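Local coordinates for FMN Adenylyltransferase (Candida glabrata, PDB 3FWK), which catalyses the transfer of an adenylyl group from ATP to FMN, the step that yields FAD, at residues T153-F158 against P189-L194; T109-H114 against T120-I125. One frame throughout, in Å; residues are numbered along the deposited sequence.

Both contacts serve the same mixed sheet of a Rossmann-like fold, and along the chain contact 2 closes before contact 1 opens. Their centres lie about 18 Å apart. In contact 2, helix 119-131 packs on strand 107-111 through Phe111, whereas the preceding residue, Val110, faces helix 147-157, which supplies contact 1. There the two contacts meet, Phe154 CE1 lying 3.8 Å from Val110 CB. The strand thus carries one helix on each face. Contact 1 also leads to the bound glucose: the side chain of Phe191 is about 10 Å from the sugar, and the next residue, Tyr192, touches it, sharing that pocket with Lys53, Trp54 and Lys162.

Contact 1 (T153-F158 against P189-L194); sequences TFLQVF and PDFYRL
Leu155, near the end of helix 147-157, lays its side chain against Pro189 and then reaches past it to Phe191. The touch begins at CB, where Leu155 CB lies 3.9 Å from Pro189 CB. One bond further out the approach is closer, with Leu155 CG 3.6 Å from Pro189 CB and 4.1 Å from Pro189 CG, so that one flank of the pyrrolidine ring rests against the branch point. At the tip, Leu155 CD2 stays 4.0 Å from Pro189 CB while it meets Phe191 CD1 at 3.8 Å, obliquely to the ring. The branch is set by an unusual first torsion (chi1 -107°), well away from a staggered value. On the other side, Phe191 CG stands between its own backbone N and carbonyl carbon (chi1 58°), which lays the ring across the path of Leu155, with CD1 as the atom nearest the leucine methyl. The contact is wholly apolar and small, burying 120 Å² in all, and Leu155 makes the helix's part of it.

Pro189 and Phe191 belong to the connection that leads into strand 192-194, and Thr184, just after strand 181-183, bonds the Pro189 carbonyl through OG1. Phe191 and, from the helix, Phe154 next to Leu155 both rest on Ile164 of strand 163-165, placing the last turns of helix 147-157 over the sheet.

Contact 2 (T109-H114 against T120-I125); sequences TVFIDH and TLENFI
The terminal methyl of Ile125 sits over the ring of Phe111, its CD1 3.4 Å from the ring centroid and 14° off the normal, a CH-pi contact with all six ring carbons within 4.0 Å. With CG1 anti to the carbonyl carbon and the chain extended at chi2 (166°), CD1 is carried out from the helix to the ring. Asp113 CA backs the opposite face, 3.7 Å above the plane and nearer the rim, so the aromatic is held between the backbone just past its strand and the helix.

Beyond this tight pairing the contact turns polar, and on the side of Glu122 and His114 it approaches solvent, though Asp113 itself is buried. Glu122 bends back at its second torsion and brings OE1 to the ring edge, 3.6 Å from Phe111 CE2. Its other oxygen, OE2, comes within 2.5 Å of Asp113 OD1, the two carboxylate planes being turned 64° apart. The backbone N-H of His114 makes a weak hydrogen bond to Asp113 OD1.

Strand 107-111, helix 119-131 and the parallel neighbour 134-138 form a beta-alpha-beta crossover, the repeating element of Rossmann-like folds, and Phe111 and Ile125 pack its first strand against its helix.

Contact 1 (T153-F158 against P189-L194)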
# COMPACT_ATOMS: atom_id res chain seq x y z
N THR A 153 15.13 -4.35 -17.01
CA THR A 153 16.23 -4.99 -16.31
C THR A 153 15.74 -6.08 -15.36
O THR A 153 16.31 -7.18 -15.30
CB THR A 153 17.08 -3.94 -15.57
OG1 THR A 153 17.62 -3.06 -16.56
CG2 THR A 153 18.16 -4.61 -14.73
N PHE A 154 14.66 -5.80 -14.64
CA PHE A 154 14.03 -6.79 -13.79
C PHE A 154 13.65 -8.06 -14.55
O PHE A 154 13.92 -9.17 -14.11
CB PHE A 154 12.80 -6.16 -13.13
CG PHE A 154 11.95 -7.15 -12.45
CD1 PHE A 154 12.28 -7.62 -11.21
CD2 PHE A 154 10.81 -7.65 -13.09
CE1 PHE A 154 11.47 -8.58 -10.55
CE2 PHE A 154 10.01 -8.61 -12.47
CZ PHE A 154 10.31 -9.05 -11.22
N LEU A 155 13.06 -7.90 -15.73
CA LEU A 155 12.67 -9.08 -16.50
C LEU A 155 13.88 -9.89 -17.01
O LEU A 155 13.80 -11.13 -17.08
CB LEU A 155 11.70 -8.69 -17.62
CG LEU A 155 10.21 -9.05 -17.51
CD1 LEU A 155 9.98 -10.57 -17.64
CD2 LEU A 155 9.56 -8.49 -16.23
N GLN A 156 15.02 -9.24 -17.24
CA GLN A 156 16.27 -9.97 -17.58
C GLN A 156 16.73 -10.84 -16.41
O GLN A 156 17.27 -11.93 -16.61
CB GLN A 156 17.40 -9.00 -17.95
CG GLN A 156 17.19 -8.25 -19.25
CD GLN A 156 18.20 -7.09 -19.47
OE1 GLN A 156 18.96 -6.72 -18.56
NE2 GLN A 156 18.19 -6.51 -20.67
N VAL A 157 16.54 -10.37 -15.18
CA VAL A 157 16.89 -11.13 -13.99
C VAL A 157 15.88 -12.24 -13.76
O VAL A 157 16.25 -13.35 -13.39
CB VAL A 157 17.04 -10.21 -12.76
CG1 VAL A 157 17.42 -10.99 -11.50
CG2 VAL A 157 18.10 -9.12 -13.06
N PHE A 158 14.59 -11.97 -14.02
CA PHE A 158 13.52 -12.92 -13.73
C PHE A 158 12.70 -13.20 -14.99
O PHE A 158 11.53 -12.79 -15.09
CB PHE A 158 12.61 -12.40 -12.62
CG PHE A 158 13.34 -12.13 -11.32
CD1 PHE A 158 13.55 -13.15 -10.41
CD2 PHE A 158 13.75 -10.84 -10.99
CE1 PHE A 158 14.19 -12.89 -9.19
CE2 PHE A 158 14.39 -10.58 -9.78
CZ PHE A 158 14.59 -11.60 -8.89
N PRO A 189 8.78 -4.29 -20.67
CA PRO A 189 8.80 -5.72 -20.86
C PRO A 189 7.37 -6.22 -21.01
O PRO A 189 6.42 -5.60 -20.50
CB PRO A 189 9.43 -6.25 -19.58
CG PRO A 189 9.17 -5.18 -18.57
CD PRO A 189 9.32 -3.90 -19.34
N ASP A 190 7.21 -7.35 -21.66
CA ASP A 190 5.90 -7.91 -21.96
C ASP A 190 5.42 -8.71 -20.77
O ASP A 190 5.91 -9.81 -20.52
CB ASP A 190 6.08 -8.80 -23.20
CG ASP A 190 4.81 -9.52 -23.57
OD1 ASP A 190 3.74 -9.22 -23.00
OD2 ASP A 190 4.90 -10.39 -24.46
N PHE A 191 4.47 -8.17 -20.01
CA PHE A 191 3.80 -8.94 -18.98
C PHE A 191 2.36 -8.46 -18.88
O PHE A 191 2.00 -7.42 -19.43
CB PHE A 191 4.60 -8.95 -17.63
CG PHE A 191 4.87 -7.59 -17.01
CD1 PHE A 191 6.13 -6.97 -17.09
CD2 PHE A 191 3.89 -6.99 -16.21
CE1 PHE A 191 6.34 -5.71 -16.47
CE2 PHE A 191 4.10 -5.75 -15.60
CZ PHE A 191 5.33 -5.11 -15.73
N TYR A 192 1.55 -9.23 -18.15
CA TYR A 192 0.20 -8.75 -17.78
C TYR A 192 0.31 -7.97 -16.47
O TYR A 192 0.92 -8.43 -15.49
CB TYR A 192 -0.72 -9.94 -17.54
CG TYR A 192 -1.40 -10.44 -18.79
CD1 TYR A 192 -2.61 -9.88 -19.18
CD2 TYR A 192 -0.87 -11.49 -19.56
CE1 TYR A 192 -3.30 -10.32 -20.31
CE2 TYR A 192 -1.58 -11.96 -20.72
CZ TYR A 192 -2.80 -11.34 -21.05
OH TYR A 192 -3.50 -11.74 -22.17
N ARG A 193 -0.22 -6.76 -16.48
CA ARG A 193 -0.47 -6.06 -15.23
C ARG A 193 -1.72 -6.61 -14.56
O ARG A 193 -2.76 -6.78 -15.19
CB ARG A 193 -0.67 -4.57 -15.50
CG ARG A 193 0.55 -3.90 -16.15
CD ARG A 193 0.27 -2.44 -16.39
NE ARG A 193 -0.41 -2.33 -17.66
CZ ARG A 193 -0.67 -1.17 -18.25
NH1 ARG A 193 -0.50 -0.01 -17.59
NH2 ARG A 193 -1.12 -1.16 -19.51
N LEU A 194 -1.60 -6.87 -13.27
CA LEU A 194 -2.69 -7.32 -12.41
C LEU A 194 -2.97 -6.21 -11.48
O LEU A 194 -2.13 -5.85 -10.65
CB LEU A 194 -2.25 -8.59 -11.66
CG LEU A 194 -1.70 -9.73 -12.53
CD1 LEU A 194 -1.17 -10.83 -11.66
CD2 LEU A 194 -2.75 -10.24 -13.52

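Contact 2 (T109-H114 against T120-I125)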
# COMPACT_ATOMS: atom_id res chain seq x y z
N THR A 109 9.03 -10.02 -5.00
CA THR A 109 8.59 -8.64 -4.84
C THR A 109 9.56 -7.76 -5.58
O THR A 109 10.76 -8.05 -5.59
CB THR A 109 8.46 -8.28 -3.34
OG1 THR A 109 7.57 -9.20 -2.71
CG2 THR A 109 7.97 -6.91 -3.08
N VAL A 110 9.08 -6.70 -6.21
CA VAL A 110 9.92 -5.74 -6.89
C VAL A 110 9.59 -4.34 -6.42
O VAL A 110 8.40 -3.96 -6.37
CB VAL A 110 9.82 -5.87 -8.45
CG1 VAL A 110 8.36 -5.92 -8.94
CG2 VAL A 110 10.61 -4.80 -9.17
N PHE A 111 10.63 -3.56 -6.10
CA PHE A 111 10.51 -2.16 -5.74
C PHE A 111 11.37 -1.37 -6.73
O PHE A 111 12.57 -1.57 -6.83
CB PHE A 111 10.98 -1.96 -4.30
CG PHE A 111 11.13 -0.51 -3.90
CD1 PHE A 111 10.17 0.46 -4.22
CD2 PHE A 111 12.29 -0.11 -3.23
CE1 PHE A 111 10.35 1.79 -3.86
CE2 PHE A 111 12.48 1.21 -2.86
CZ PHE A 111 11.51 2.16 -3.16
N ILE A 112 10.75 -0.39 -7.40
CA ILE A 112 11.47 0.53 -8.25
C ILE A 112 11.92 1.70 -7.37
O ILE A 112 11.12 2.53 -6.95
CB ILE A 112 10.57 1.02 -9.42
CG1 ILE A 112 10.01 -0.17 -10.23
CG2 ILE A 112 11.36 1.96 -10.32
CD1 ILE A 112 11.02 -1.19 -10.70
N ASP A 113 13.20 1.69 -7.02
CA ASP A 113 13.77 2.65 -6.09
C ASP A 113 14.18 3.92 -6.82
O ASP A 113 14.44 3.89 -8.01
CB ASP A 113 14.96 1.97 -5.39
CG ASP A 113 15.41 2.65 -4.11
OD1 ASP A 113 14.73 3.59 -3.64
OD2 ASP A 113 16.45 2.21 -3.55
N HIS A 114 14.23 5.03 -6.10
CA HIS A 114 14.63 6.32 -6.68
C HIS A 114 15.52 7.04 -5.71
O HIS A 114 15.41 6.84 -4.48
CB HIS A 114 13.40 7.20 -6.96
CG HIS A 114 12.39 6.57 -7.87
ND1 HIS A 114 11.36 5.77 -7.41
CD2 HIS A 114 12.29 6.58 -9.21
CE1 HIS A 114 10.65 5.34 -8.44
NE2 HIS A 114 11.20 5.81 -9.54
N THR A 120 12.23 7.31 5.48
CA THR A 120 11.30 6.53 6.30
C THR A 120 10.63 5.46 5.41
O THR A 120 10.33 4.36 5.87
CB THR A 120 10.22 7.42 6.92
OG1 THR A 120 10.83 8.34 7.82
CG2 THR A 120 9.24 6.58 7.73
N LEU A 121 10.32 5.82 4.15
CA LEU A 121 9.75 4.86 3.24
C LEU A 121 10.74 3.73 2.90
O LEU A 121 10.35 2.56 2.89
CB LEU A 121 9.25 5.57 1.99
CG LEU A 121 8.37 4.77 1.06
CD1 LEU A 121 7.16 4.12 1.77
CD2 LEU A 121 7.87 5.70 -0.02
N GLU A 122 12.02 4.06 2.62
CA GLU A 122 13.03 3.01 2.44
C GLU A 122 13.06 2.08 3.64
O GLU A 122 13.09 0.84 3.50
CB GLU A 122 14.43 3.63 2.23
CG GLU A 122 14.57 4.52 1.00
CD GLU A 122 14.68 3.80 -0.30
OE1 GLU A 122 14.64 2.55 -0.36
OE2 GLU A 122 14.88 4.53 -1.31
N ASN A 123 13.09 2.67 4.85
CA ASN A 123 13.12 1.87 6.07
C ASN A 123 11.89 0.95 6.12
O ASN A 123 12.00 -0.23 6.47
CB ASN A 123 13.10 2.75 7.31
CG ASN A 123 14.37 3.52 7.55
OD1 ASN A 123 15.43 3.21 6.98
ND2 ASN A 123 14.29 4.51 8.44
N PHE A 124 10.73 1.50 5.79
CA PHE A 124 9.49 0.75 5.90
C PHE A 124 9.43 -0.41 4.90
O PHE A 124 8.93 -1.49 5.22
CB PHE A 124 8.32 1.69 5.69
CG PHE A 124 7.00 0.99 5.85
CD1 PHE A 124 6.61 0.55 7.11
CD2 PHE A 124 6.18 0.72 4.76
CE1 PHE A 124 5.39 -0.11 7.30
CE2 PHE A 124 4.97 0.01 4.94
CZ PHE A 124 4.60 -0.39 6.22
N ILE A 125 9.95 -0.19 3.69
CA ILE A 125 10.00 -1.29 2.70
C ILE A 125 10.88 -2.42 3.22
O ILE A 125 10.53 -3.59 3.10
CB ILE A 125 10.48 -0.75 1.35
CG1 ILE A 125 9.40 0.19 0.76
CG2 ILE A 125 10.82 -1.91 0.41
CD1 ILE A 125 9.91 1.05 -0.40